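Local coordinates for intramolecular trans-sialidase (Macrobdella decora, PDB 3SLI), which cleaves sialic acid from sialoglycoconjugates by an intramolecular trans-sialidase reaction that releases it as 2,7-anhydro-Neu5Ac, at residues A[299-304]-A[464-469]; A[470-475]-A[545-550]; A[520-525]-A[612-617]; A[570-575]-A[636-641]; A[579-584]-A[600-605]. One frame throughout, in Å; residues are numbered along the deposited sequence.

Interaction 1 (A[299-304]-A[464-469]); sequences LEDKLT and GKQIST
The carboxylate of Asp301 stands almost perpendicular to the amide of Gln466 (planes 86° apart), at the end of that group and of two parallel strands of the sialidase beta-propeller. Asp301 OD1 lies 3.9 Å from Gln466 CD. The backbone N of Lys302 comes equally close to the amide carbon, while Leu303 adds an apolar tip, through CD2, at the margin of the same group. Gln466 can reach this far because its chain is drawn out nearly straight, CG anti to the backbone N (chi1 176°) and the next bond extended as well; the amide is thereby laid into the bend made by Asp301 and Lys302.

Closer to the sheet the contact turns apolar. Leu299 sends one methyl across the interval between the strands, and CD1 rests 3.5 Å from Lys465 N and 3.6 Å from Gly464 C, lying against the peptide link between them; Leu476 of strand 476-483 also touches Leu299. Gly464, with no side chain, lets the methyl lie close against its backbone. The strands run parallel here, and a backbone bond between Gly464 and Leu298 ties them. Lys465 points the other way, its amine held by Asn571, and Glu300 is engaged by Ser221.

The bend that receives the amide is an Asx turn. Asp301 OD1 accepts the backbone N-H of Leu303 at 3.0 Å, a bond bent to 132° at the hydrogen and arriving nearly in line with the C-O bond of the carboxylate.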
# COMPACT_ATOMS: atom_id res chain seq x y z
N LEU A 299 -16.13 1.98 8.37
CA LEU A 299 -17.49 2.47 8.19
C LEU A 299 -18.05 3.08 9.48
O LEU A 299 -17.75 2.59 10.57
CB LEU A 299 -18.40 1.31 7.76
CG LEU A 299 -19.91 1.57 7.63
CD1 LEU A 299 -20.20 2.61 6.57
CD2 LEU A 299 -20.61 0.25 7.33
N GLU A 300 -18.84 4.14 9.34
CA GLU A 300 -19.47 4.76 10.50
C GLU A 300 -21.00 4.74 10.39
O GLU A 300 -21.57 4.99 9.32
CB GLU A 300 -19.03 6.22 10.69
CG GLU A 300 -19.58 6.82 12.00
CD GLU A 300 -19.60 8.35 12.05
OE1 GLU A 300 -19.21 9.01 11.06
OE2 GLU A 300 -20.03 8.89 13.09
N ASP A 301 -21.67 4.40 11.48
CA ASP A 301 -23.12 4.44 11.51
C ASP A 301 -23.38 5.78 12.17
O ASP A 301 -23.25 5.90 13.40
CB ASP A 301 -23.68 3.31 12.37
CG ASP A 301 -25.21 3.29 12.40
OD1 ASP A 301 -25.84 4.37 12.36
OD2 ASP A 301 -25.78 2.19 12.46
N LYS A 302 -23.70 6.80 11.38
CA LYS A 302 -23.94 8.14 11.91
C LYS A 302 -25.08 8.25 12.91
O LYS A 302 -25.11 9.17 13.72
CB LYS A 302 -24.13 9.16 10.79
CG LYS A 302 -22.87 9.37 9.97
CD LYS A 302 -22.91 10.69 9.22
CE LYS A 302 -21.64 10.88 8.42
NZ LYS A 302 -21.53 9.79 7.40
N LEU A 303 -26.01 7.30 12.87
CA LEU A 303 -27.13 7.29 13.79
C LEU A 303 -26.70 6.89 15.21
O LEU A 303 -27.12 7.50 16.19
CB LEU A 303 -28.24 6.38 13.26
CG LEU A 303 -29.23 6.95 12.21
CD1 LEU A 303 -28.63 8.10 11.42
CD2 LEU A 303 -29.72 5.85 11.28
N THR A 304 -25.80 5.91 15.31
CA THR A 304 -25.33 5.44 16.61
C THR A 304 -23.90 5.89 16.95
O THR A 304 -23.44 5.70 18.07
CB THR A 304 -25.35 3.90 16.66
OG1 THR A 304 -24.53 3.37 15.61
CG2 THR A 304 -26.77 3.38 16.49
N GLY A 464 -16.99 1.87 3.63
CA GLY A 464 -18.33 1.40 3.33
C GLY A 464 -19.23 2.61 3.14
O GLY A 464 -18.74 3.75 3.10
N LYS A 465 -20.54 2.40 3.11
CA LYS A 465 -21.46 3.50 2.91
C LYS A 465 -22.80 3.32 3.65
O LYS A 465 -23.31 2.20 3.76
CB LYS A 465 -21.71 3.69 1.40
CG LYS A 465 -22.82 4.66 1.00
CD LYS A 465 -22.52 6.11 1.37
CE LYS A 465 -21.33 6.66 0.63
NZ LYS A 465 -21.10 8.10 1.00
N GLN A 466 -23.32 4.40 4.24
CA GLN A 466 -24.61 4.37 4.91
C GLN A 466 -25.54 5.30 4.13
O GLN A 466 -25.19 6.46 3.86
CB GLN A 466 -24.52 4.83 6.38
CG GLN A 466 -25.89 4.90 7.06
CD GLN A 466 -25.83 5.18 8.56
OE1 GLN A 466 -26.42 4.44 9.37
NE2 GLN A 466 -25.18 6.27 8.93
N ILE A 467 -26.70 4.78 3.72
CA ILE A 467 -27.67 5.58 2.96
C ILE A 467 -28.24 6.65 3.89
O ILE A 467 -28.72 6.34 4.98
CB ILE A 467 -28.82 4.70 2.40
CG1 ILE A 467 -28.24 3.55 1.56
CG2 ILE A 467 -29.77 5.54 1.54
CD1 ILE A 467 -29.29 2.64 0.92
N SER A 468 -28.19 7.90 3.45
CA SER A 468 -28.67 9.00 4.28
C SER A 468 -30.11 9.41 4.03
O SER A 468 -30.75 9.98 4.91
CB SER A 468 -27.77 10.21 4.10
OG SER A 468 -27.93 10.76 2.80
N THR A 469 -30.64 9.10 2.85
CA THR A 469 -32.00 9.49 2.54
C THR A 469 -32.81 8.44 1.76
O THR A 469 -32.25 7.49 1.20
CB THR A 469 -32.00 10.85 1.80
OG1 THR A 469 -33.35 11.30 1.63
CG2 THR A 469 -31.33 10.74 0.45

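Interaction 2 (A[470-475]-A[545-550]); sequences GENAGR and GGETWS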
# COMPACT_ATOMS: atom_id res chain seq x y z
N GLY A 470 -34.13 8.61 1.77
CA GLY A 470 -35.01 7.68 1.07
C GLY A 470 -35.54 6.55 1.93
O GLY A 470 -35.29 6.50 3.14
N GLU A 471 -36.27 5.64 1.30
CA GLU A 471 -36.86 4.48 1.97
C GLU A 471 -35.87 3.64 2.77
O GLU A 471 -36.22 3.08 3.80
CB GLU A 471 -37.53 3.56 0.93
CG GLU A 471 -38.72 4.18 0.21
CD GLU A 471 -39.93 4.36 1.11
OE1 GLU A 471 -40.51 3.33 1.55
OE2 GLU A 471 -40.31 5.52 1.37
N ASN A 472 -34.64 3.53 2.27
CA ASN A 472 -33.62 2.72 2.94
C ASN A 472 -32.62 3.51 3.78
O ASN A 472 -31.52 3.01 4.07
CB ASN A 472 -32.89 1.82 1.93
CG ASN A 472 -33.83 0.89 1.18
OD1 ASN A 472 -34.17 1.13 0.02
ND2 ASN A 472 -34.26 -0.17 1.85
N ALA A 473 -32.98 4.72 4.17
CA ALA A 473 -32.09 5.55 4.99
C ALA A 473 -31.66 4.78 6.24
O ALA A 473 -32.49 4.15 6.90
CB ALA A 473 -32.79 6.84 5.38
N GLY A 474 -30.36 4.77 6.50
CA GLY A 474 -29.84 4.08 7.67
C GLY A 474 -29.18 2.74 7.37
O GLY A 474 -28.47 2.19 8.22
N ARG A 475 -29.43 2.21 6.18
CA ARG A 475 -28.85 0.93 5.78
C ARG A 475 -27.33 1.07 5.61
O ARG A 475 -26.85 2.07 5.06
CB ARG A 475 -29.49 0.46 4.46
CG ARG A 475 -28.87 -0.79 3.87
CD ARG A 475 -29.64 -1.28 2.64
NE ARG A 475 -30.88 -1.95 3.04
CZ ARG A 475 -31.80 -2.43 2.20
NH1 ARG A 475 -31.64 -2.31 0.89
NH2 ARG A 475 -32.86 -3.05 2.69
N GLY A 545 -31.90 0.56 -2.77
CA GLY A 545 -31.02 0.45 -1.62
C GLY A 545 -29.94 -0.61 -1.71
O GLY A 545 -29.50 -1.12 -0.68
N GLY A 546 -29.52 -0.94 -2.92
CA GLY A 546 -28.48 -1.94 -3.10
C GLY A 546 -28.91 -3.40 -3.21
O GLY A 546 -28.06 -4.30 -3.21
N GLU A 547 -30.21 -3.65 -3.33
CA GLU A 547 -30.71 -5.02 -3.44
C GLU A 547 -30.52 -5.60 -4.84
O GLU A 547 -30.27 -6.80 -5.00
CB GLU A 547 -32.16 -5.10 -2.98
CG GLU A 547 -32.30 -4.79 -1.49
CD GLU A 547 -33.73 -4.71 -1.02
OE1 GLU A 547 -34.54 -5.57 -1.43
OE2 GLU A 547 -34.05 -3.79 -0.23
N THR A 548 -30.63 -4.75 -5.86
CA THR A 548 -30.41 -5.17 -7.24
C THR A 548 -29.60 -4.07 -7.92
O THR A 548 -29.73 -2.88 -7.56
CB THR A 548 -31.74 -5.43 -8.02
OG1 THR A 548 -32.50 -4.22 -8.14
CG2 THR A 548 -32.58 -6.49 -7.31
N TRP A 549 -28.79 -4.45 -8.91
CA TRP A 549 -27.92 -3.51 -9.62
C TRP A 549 -28.02 -3.63 -11.14
O TRP A 549 -28.20 -4.73 -11.68
CB TRP A 549 -26.48 -3.74 -9.19
CG TRP A 549 -26.27 -3.49 -7.72
CD1 TRP A 549 -26.49 -4.36 -6.69
CD2 TRP A 549 -25.86 -2.25 -7.12
NE1 TRP A 549 -26.27 -3.73 -5.48
CE2 TRP A 549 -25.87 -2.44 -5.72
CE3 TRP A 549 -25.49 -1.00 -7.63
CZ2 TRP A 549 -25.53 -1.42 -4.82
CZ3 TRP A 549 -25.14 0.01 -6.74
CH2 TRP A 549 -25.17 -0.20 -5.35
N SER A 550 -27.88 -2.50 -11.83
CA SER A 550 -27.92 -2.49 -13.29
C SER A 550 -26.66 -3.14 -13.86
O SER A 550 -25.73 -3.46 -13.12
CB SER A 550 -28.04 -1.06 -13.81
OG SER A 550 -27.01 -0.22 -13.28
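Arg475 reaches from one loop of the propeller into the turn of another, and that second turn is an Asp box: Ser542, Asp544, Gly546, Thr548 and Trp549 fit the S-x-D-x-G-x-T-W pattern that recurs in sialidases.

The ionic part of the contact is a salt bridge with Glu547. Both terminal nitrogens of the arginine converge on a single carboxylate oxygen: NH1 lies 3.0 Å from OE2 of Glu547, on its anti lone pair, whereas NH2 meets the same oxygen from above the carboxylate plane at 3.2 Å. The oxygen sits in the guanidinium plane, at its edge. NE of the same group forms a second salt bridge to Asp494, so that two acids probably share the positive charge.

A hydrogen bond to a backbone carbonyl adds to the grip. Arg475 NH1 donates to Gly545 O at 2.9 Å, nearly straight (163°), although it approaches from above the carbonyl plane. The chain's bend at chi3 (-76°) turns the flat group to meet both acceptors.

Van der Waals contact comes from Asn472, in the same loop as Arg475: ND2 covers one guanidinium face, 3.2 Å above its plane, while OD1 crosses to Gly545 CA.

A hydrogen bond within the Asp box steadies the turn: Trp549 folds back on it, NE1 donating to Gly546 O at 2.9 Å.

Interaction 3 (A[520-525]-A[612-617]); sequences EMPDGS and DKYSVE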
# COMPACT_ATOMS: atom_id res chain seq x y z
N GLU A 520 -23.55 7.80 -2.91
CA GLU A 520 -24.99 8.03 -2.87
C GLU A 520 -25.45 9.22 -3.70
O GLU A 520 -24.81 10.28 -3.71
CB GLU A 520 -25.44 8.19 -1.42
CG GLU A 520 -26.95 8.38 -1.25
CD GLU A 520 -27.36 8.51 0.21
OE1 GLU A 520 -26.55 8.17 1.09
OE2 GLU A 520 -28.51 8.93 0.47
N MET A 521 -26.55 9.03 -4.43
CA MET A 521 -27.13 10.08 -5.26
C MET A 521 -28.05 10.94 -4.39
O MET A 521 -28.45 10.53 -3.31
CB MET A 521 -27.89 9.47 -6.44
CG MET A 521 -27.00 8.74 -7.44
SD MET A 521 -25.81 9.82 -8.27
CE MET A 521 -24.32 9.49 -7.34
N PRO A 522 -28.40 12.15 -4.86
CA PRO A 522 -29.27 13.04 -4.09
C PRO A 522 -30.54 12.43 -3.52
O PRO A 522 -30.93 12.73 -2.39
CB PRO A 522 -29.56 14.16 -5.07
CG PRO A 522 -28.29 14.26 -5.83
CD PRO A 522 -27.98 12.81 -6.11
N ASP A 523 -31.20 11.56 -4.29
CA ASP A 523 -32.45 10.94 -3.84
C ASP A 523 -32.28 9.68 -3.02
O ASP A 523 -33.27 9.07 -2.61
CB ASP A 523 -33.41 10.69 -5.02
CG ASP A 523 -32.90 9.64 -6.00
OD1 ASP A 523 -31.81 9.05 -5.80
OD2 ASP A 523 -33.60 9.38 -7.01
N GLY A 524 -31.04 9.27 -2.79
CA GLY A 524 -30.79 8.06 -2.03
C GLY A 524 -30.40 6.86 -2.86
O GLY A 524 -29.99 5.84 -2.30
N SER A 525 -30.57 6.94 -4.18
CA SER A 525 -30.17 5.83 -5.04
C SER A 525 -28.64 5.75 -4.94
O SER A 525 -28.00 6.69 -4.45
CB SER A 525 -30.65 6.02 -6.49
OG SER A 525 -30.28 7.27 -7.02
N ASP A 612 -31.60 5.64 -14.97
CA ASP A 612 -31.08 6.67 -15.88
C ASP A 612 -31.32 8.08 -15.36
O ASP A 612 -31.06 9.06 -16.06
CB ASP A 612 -31.70 6.51 -17.27
CG ASP A 612 -31.36 5.19 -17.92
OD1 ASP A 612 -30.16 4.94 -18.20
OD2 ASP A 612 -32.28 4.39 -18.15
N LYS A 613 -31.79 8.19 -14.12
CA LYS A 613 -32.08 9.50 -13.53
C LYS A 613 -30.88 10.44 -13.45
O LYS A 613 -31.00 11.62 -13.80
CB LYS A 613 -32.69 9.33 -12.13
CG LYS A 613 -33.07 10.64 -11.45
CD LYS A 613 -33.93 10.37 -10.22
CE LYS A 613 -34.22 11.63 -9.43
NZ LYS A 613 -34.99 12.64 -10.21
N TYR A 614 -29.73 9.93 -13.03
CA TYR A 614 -28.54 10.76 -12.89
C TYR A 614 -27.39 10.46 -13.85
O TYR A 614 -27.17 9.32 -14.26
CB TYR A 614 -28.01 10.69 -11.45
CG TYR A 614 -29.00 11.14 -10.39
CD1 TYR A 614 -29.24 12.49 -10.17
CD2 TYR A 614 -29.66 10.20 -9.60
CE1 TYR A 614 -30.13 12.90 -9.18
CE2 TYR A 614 -30.54 10.60 -8.60
CZ TYR A 614 -30.77 11.95 -8.39
OH TYR A 614 -31.61 12.35 -7.37
N SER A 615 -26.63 11.50 -14.15
CA SER A 615 -25.48 11.42 -15.03
C SER A 615 -24.37 12.22 -14.36
O SER A 615 -24.60 13.35 -13.92
CB SER A 615 -25.80 12.03 -16.39
OG SER A 615 -24.68 11.93 -17.25
N VAL A 616 -23.19 11.63 -14.24
CA VAL A 616 -22.05 12.30 -13.62
C VAL A 616 -21.10 12.85 -14.68
O VAL A 616 -20.63 12.12 -15.55
CB VAL A 616 -21.28 11.34 -12.68
CG1 VAL A 616 -20.06 12.03 -12.08
CG2 VAL A 616 -22.20 10.86 -11.57
N GLU A 617 -20.86 14.16 -14.63
CA GLU A 617 -19.94 14.81 -15.55
C GLU A 617 -18.57 14.95 -14.86
O GLU A 617 -18.43 15.70 -13.89
CB GLU A 617 -20.45 16.21 -15.92
CG GLU A 617 -19.47 17.00 -16.80
CD GLU A 617 -19.76 18.49 -16.85
OE1 GLU A 617 -20.67 18.97 -16.13
OE2 GLU A 617 -19.05 19.19 -17.61
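Tyr614 turns its CG anti to its own carbonyl carbon (chi1 -59°), which swings the ring out from the strand towards the turn at 521-524. Asp523 answers with CG wedged between its backbone N and carbonyl carbon (chi1 67°), a torsion that brings the carboxylate to the edge of that ring. The two planes are 88° apart, and Asp523 OD1 lies 3.4 Å from Tyr614 CE2.

The ring is held on its faces too. Pro522 sets CD over one of them, a CH-pi contact 4.0 Å from the centroid, and the aliphatic chain of Lys613 lies against the opposite face. Met521 comes in obliquely: CB is 3.6 Å from Tyr614 CE2, and its sulfur makes a Met-aromatic contact. The phenol oxygen receives just a weak bond across the contact, from Asp523 N at 3.2 Å.

Asp523 itself is fixed by an Asx turn. Its OD1 takes both the backbone N and, on the syn lone pair at 2.6 Å, the OG of Ser525, so two bonds to one oxygen restrain the rotation of the carboxylate. Lys613 packs its CD and CE against the other oxygen, OD2, but gives its amine to Asp605.

The type I turn 521-524 closes the hairpin of strands 516-520 and 526-530; Tyr614 opens strand 614-623, an edge strand of the next sheet, and its ring also touches Val603 of the adjoining strand 596-605.

Interaction 4 (A[570-575]-A[636-641]); sequences INYSQP and LAELPD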
# COMPACT_ATOMS: atom_id res chain seq x y z
N ILE A 570 -15.76 9.14 -3.29
CA ILE A 570 -16.51 9.60 -2.13
C ILE A 570 -17.48 10.72 -2.44
O ILE A 570 -17.37 11.40 -3.46
CB ILE A 570 -15.56 10.14 -1.02
CG1 ILE A 570 -14.79 11.37 -1.54
CG2 ILE A 570 -14.60 9.04 -0.56
CD1 ILE A 570 -14.21 12.26 -0.43
N ASN A 571 -18.44 10.90 -1.54
CA ASN A 571 -19.41 11.97 -1.65
C ASN A 571 -18.76 13.18 -0.98
O ASN A 571 -18.03 13.01 -0.00
CB ASN A 571 -20.69 11.63 -0.87
CG ASN A 571 -21.62 10.73 -1.63
OD1 ASN A 571 -21.76 9.54 -1.32
ND2 ASN A 571 -22.28 11.28 -2.63
N TYR A 572 -18.96 14.37 -1.53
CA TYR A 572 -18.43 15.59 -0.92
C TYR A 572 -19.68 16.29 -0.36
O TYR A 572 -20.71 16.36 -1.04
CB TYR A 572 -17.70 16.46 -1.94
CG TYR A 572 -16.95 17.62 -1.31
CD1 TYR A 572 -15.86 17.40 -0.46
CD2 TYR A 572 -17.36 18.94 -1.52
CE1 TYR A 572 -15.20 18.46 0.16
CE2 TYR A 572 -16.71 20.01 -0.90
CZ TYR A 572 -15.63 19.76 -0.06
OH TYR A 572 -14.99 20.80 0.56
N SER A 573 -19.60 16.81 0.86
CA SER A 573 -20.74 17.43 1.53
C SER A 573 -21.29 18.74 0.97
O SER A 573 -22.46 19.06 1.17
CB SER A 573 -20.46 17.61 3.02
OG SER A 573 -19.53 18.66 3.23
N GLN A 574 -20.44 19.53 0.33
CA GLN A 574 -20.87 20.80 -0.22
C GLN A 574 -20.91 20.75 -1.74
O GLN A 574 -20.24 19.92 -2.36
CB GLN A 574 -19.94 21.92 0.26
CG GLN A 574 -20.03 22.19 1.75
CD GLN A 574 -21.43 22.60 2.19
OE1 GLN A 574 -22.16 23.26 1.44
NE2 GLN A 574 -21.82 22.22 3.39
N PRO A 575 -21.76 21.58 -2.36
CA PRO A 575 -21.82 21.55 -3.83
C PRO A 575 -20.59 22.21 -4.45
O PRO A 575 -19.95 23.07 -3.84
CB PRO A 575 -23.10 22.34 -4.12
CG PRO A 575 -23.16 23.32 -3.01
CD PRO A 575 -22.78 22.49 -1.81
N LEU A 636 -9.78 8.50 -0.24
CA LEU A 636 -10.09 9.91 -0.05
C LEU A 636 -10.99 10.10 1.17
O LEU A 636 -11.72 9.17 1.58
CB LEU A 636 -10.86 10.43 -1.28
CG LEU A 636 -10.25 11.06 -2.54
CD1 LEU A 636 -8.76 10.97 -2.58
CD2 LEU A 636 -10.90 10.43 -3.76
N ALA A 637 -10.97 11.30 1.73
CA ALA A 637 -11.81 11.64 2.88
C ALA A 637 -11.96 13.15 2.95
O ALA A 637 -11.01 13.88 2.71
CB ALA A 637 -11.20 11.12 4.17
N GLU A 638 -13.18 13.62 3.19
CA GLU A 638 -13.40 15.05 3.33
C GLU A 638 -13.07 15.36 4.79
O GLU A 638 -13.65 14.78 5.70
CB GLU A 638 -14.86 15.41 3.04
CG GLU A 638 -15.15 16.88 3.29
CD GLU A 638 -16.59 17.26 3.02
OE1 GLU A 638 -17.35 16.42 2.50
OE2 GLU A 638 -16.96 18.41 3.32
N LEU A 639 -12.08 16.22 5.01
CA LEU A 639 -11.66 16.58 6.36
C LEU A 639 -12.61 17.61 6.96
O LEU A 639 -13.42 18.19 6.24
CB LEU A 639 -10.21 17.09 6.34
CG LEU A 639 -9.18 16.15 5.70
CD1 LEU A 639 -7.83 16.84 5.57
CD2 LEU A 639 -9.05 14.85 6.50
N PRO A 640 -12.59 17.80 8.30
CA PRO A 640 -13.46 18.77 8.97
C PRO A 640 -13.42 20.17 8.35
O PRO A 640 -14.44 20.86 8.32
CB PRO A 640 -12.97 18.74 10.40
CG PRO A 640 -12.65 17.28 10.57
CD PRO A 640 -11.87 16.98 9.30
N ASP A 641 -12.25 20.63 7.91
CA ASP A 641 -12.18 21.92 7.23
C ASP A 641 -12.69 21.60 5.82
O ASP A 641 -13.24 20.53 5.59
CB ASP A 641 -10.76 22.53 7.23
CG ASP A 641 -9.68 21.61 6.63
OD1 ASP A 641 -9.99 20.57 6.01
OD2 ASP A 641 -8.49 21.95 6.78
O HOH W 1 -16.01 12.10 2.68
O HOH W 2 -18.43 13.85 2.80
O HOH W 3 -17.04 21.26 2.91
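Two strands that each begin a sheet of the propeller, 568-572 and 634-638, run side by side here at 23°, with axes 7.6 Å apart. That spacing is too wide for backbone pairing, so side chains and water bridge it.

Glu638 does most of the work. Extended throughout, with CG anti to the backbone N (chi1 175°), it crosses to the corner where the other chain leaves its strand. There Ser573 takes hold of both carboxylate oxygens: the backbone N donates to OE1 at 2.8 Å in a nearly straight bond, and OG donates to OE2 at 2.6 Å on the syn lone pair. The carboxylate is thus clamped by a single residue and cannot easily rotate. It also lies over one face of the Tyr572 ring, planes 27° apart, with CD 3.4 Å from Tyr572 CE1. The phenol is anchored separately, on Gly642 O.

Water extends the bridge. One molecule donates to both Asn571 O and Glu638 OE1, and another links Tyr572 OH with Glu638 OE2, the latter at 2.9 Å.

At the other end the contact is apolar: Ile570 places CD1 3.9 Å from Leu636 CB and turns CG2 towards Leu636 O. The hydrated clamp is this contact's own way of joining its strands; leading strands of successive sheets lying side by side, nearly parallel, are typical of the beta-propeller.

Interaction 5 (A[579-584]-A[600-605]); sequences KPAIIL and IGLVND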
# COMPACT_ATOMS: atom_id res chain seq x y z
N LYS A 579 -23.44 22.13 -7.98
CA LYS A 579 -24.00 20.79 -8.14
C LYS A 579 -23.48 19.79 -7.12
O LYS A 579 -22.43 20.01 -6.51
CB LYS A 579 -23.67 20.26 -9.55
CG LYS A 579 -24.22 21.12 -10.67
CD LYS A 579 -23.81 20.59 -12.03
CE LYS A 579 -24.51 21.38 -13.14
NZ LYS A 579 -24.04 21.02 -14.51
N PRO A 580 -24.24 18.71 -6.86
CA PRO A 580 -23.80 17.69 -5.91
C PRO A 580 -22.53 17.13 -6.55
O PRO A 580 -22.50 16.94 -7.78
CB PRO A 580 -24.93 16.66 -5.96
CG PRO A 580 -26.12 17.48 -6.30
CD PRO A 580 -25.60 18.41 -7.35
N ALA A 581 -21.51 16.84 -5.76
CA ALA A 581 -20.26 16.34 -6.33
C ALA A 581 -19.72 15.10 -5.67
O ALA A 581 -19.98 14.84 -4.50
CB ALA A 581 -19.21 17.44 -6.29
N ILE A 582 -19.00 14.30 -6.45
CA ILE A 582 -18.34 13.10 -5.94
C ILE A 582 -16.88 13.27 -6.37
O ILE A 582 -16.59 14.03 -7.30
CB ILE A 582 -18.98 11.77 -6.47
CG1 ILE A 582 -18.95 11.72 -8.01
CG2 ILE A 582 -20.41 11.65 -5.96
CD1 ILE A 582 -19.41 10.39 -8.59
N ILE A 583 -15.95 12.64 -5.65
CA ILE A 583 -14.53 12.77 -5.95
C ILE A 583 -13.91 11.39 -6.10
O ILE A 583 -14.14 10.51 -5.26
CB ILE A 583 -13.83 13.58 -4.83
CG1 ILE A 583 -14.58 14.89 -4.60
CG2 ILE A 583 -12.37 13.89 -5.22
CD1 ILE A 583 -14.04 15.74 -3.46
N LEU A 584 -13.14 11.19 -7.17
CA LEU A 584 -12.53 9.89 -7.45
C LEU A 584 -11.01 9.95 -7.56
O LEU A 584 -10.47 10.90 -8.13
CB LEU A 584 -13.12 9.29 -8.74
CG LEU A 584 -12.66 7.90 -9.20
CD1 LEU A 584 -13.80 7.20 -9.93
CD2 LEU A 584 -11.42 7.99 -10.09
N ILE A 600 -13.13 15.29 -10.10
CA ILE A 600 -14.34 15.81 -9.48
C ILE A 600 -15.48 15.57 -10.48
O ILE A 600 -15.40 15.99 -11.65
CB ILE A 600 -14.22 17.31 -9.16
CG1 ILE A 600 -13.22 17.52 -8.03
CG2 ILE A 600 -15.59 17.85 -8.74
CD1 ILE A 600 -13.03 18.96 -7.64
N GLY A 601 -16.48 14.82 -10.03
CA GLY A 601 -17.64 14.52 -10.86
C GLY A 601 -18.88 15.24 -10.35
O GLY A 601 -19.23 15.12 -9.18
N LEU A 602 -19.51 16.00 -11.24
CA LEU A 602 -20.71 16.76 -10.92
C LEU A 602 -21.95 15.96 -11.30
O LEU A 602 -22.07 15.50 -12.45
CB LEU A 602 -20.70 18.10 -11.65
CG LEU A 602 -20.02 19.31 -10.98
CD1 LEU A 602 -18.83 18.91 -10.12
CD2 LEU A 602 -19.64 20.34 -12.04
N VAL A 603 -22.85 15.77 -10.34
CA VAL A 603 -24.08 15.01 -10.55
C VAL A 603 -25.15 15.86 -11.24
O VAL A 603 -25.51 16.93 -10.75
CB VAL A 603 -24.64 14.46 -9.21
CG1 VAL A 603 -25.99 13.76 -9.44
CG2 VAL A 603 -23.63 13.49 -8.57
N ASN A 604 -25.65 15.37 -12.37
CA ASN A 604 -26.69 16.06 -13.12
C ASN A 604 -27.94 15.21 -13.16
O ASN A 604 -27.87 13.98 -13.23
CB ASN A 604 -26.24 16.33 -14.57
CG ASN A 604 -25.13 17.36 -14.66
OD1 ASN A 604 -25.37 18.56 -14.61
ND2 ASN A 604 -23.90 16.89 -14.82
N ASP A 605 -29.09 15.85 -13.05
CA ASP A 605 -30.36 15.15 -13.12
C ASP A 605 -30.70 15.23 -14.62
O ASP A 605 -30.82 16.33 -15.17
CB ASP A 605 -31.42 15.85 -12.27
CG ASP A 605 -32.70 15.05 -12.17
OD1 ASP A 605 -33.16 14.54 -13.21
OD2 ASP A 605 -33.23 14.93 -11.05
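Pro580 and Val603 touch at one end of an antiparallel hairpin, CB against CB at 3.9 Å, the proline ring lying beside the valine. Further along, the relief of the two strands interlocks. Ala581, a low bump, lies opposite Leu602, and its single methyl nestles between two larger side chains, 4.1 Å from Leu602 CD1 and a little farther from Ile600 CG2. On the other face of the sheet the proportions reverse: Gly601 is the hollow and Ile582 the knob. With CG1 held between its backbone N and carbonyl carbon (chi1 58°), Ile582 brings that carbon 3.6 Å from Gly601 O, lying over the bare backbone of Gly601.

Lys579 supplies the long ridge. Its extended chain crosses the Leu602 side chain at about a right angle, CD passing 4.0 Å from Leu602 CB, and then runs on to Asn604, where NZ donates to OD1 at 2.8 Å in the carbonyl plane, on a lone pair.

Beneath this relief, Ile582 and Gly601 form a hydrogen-bonded pair, with Gly601 N donating to Ile582 O at 2.8 Å and the return bond of similar length. Strand 614-623 flanks the hairpin, its backbone bonded to Leu602 through Glu617.

Val603 N donates to Pro580 O at 2.8 Å, nearly straight at 176°, yet proline has no N-H to send back. The ladder therefore ends one-sided, and beyond it the strands are joined by the amine-to-amide bond of Lys579 and by apolar contact.

Asn571 ties three of the contacts together: its OD1 accepts from Lys465 NZ of interaction 1 at 2.8 Å, and its ND2 donates to Glu520 O of interaction 3 at 2.9 Å, from within interaction 4. Interactions 1 and 2 are continuous, Gly474 N lying 2.7 Å from Ile467 O. Interactions 3, 4 and 5 meet in one sheet, with strand 568-572 at one margin and 614-623 at the other; the centres of 3 and 5 are about 9 Å apart, those of 3 and 4 about 17 Å. In sialidases the sugar binds where the leading strands of the sheets gather round the axis, so interactions 1 and 4 probably lie nearer that pocket than 2, 3 and 5.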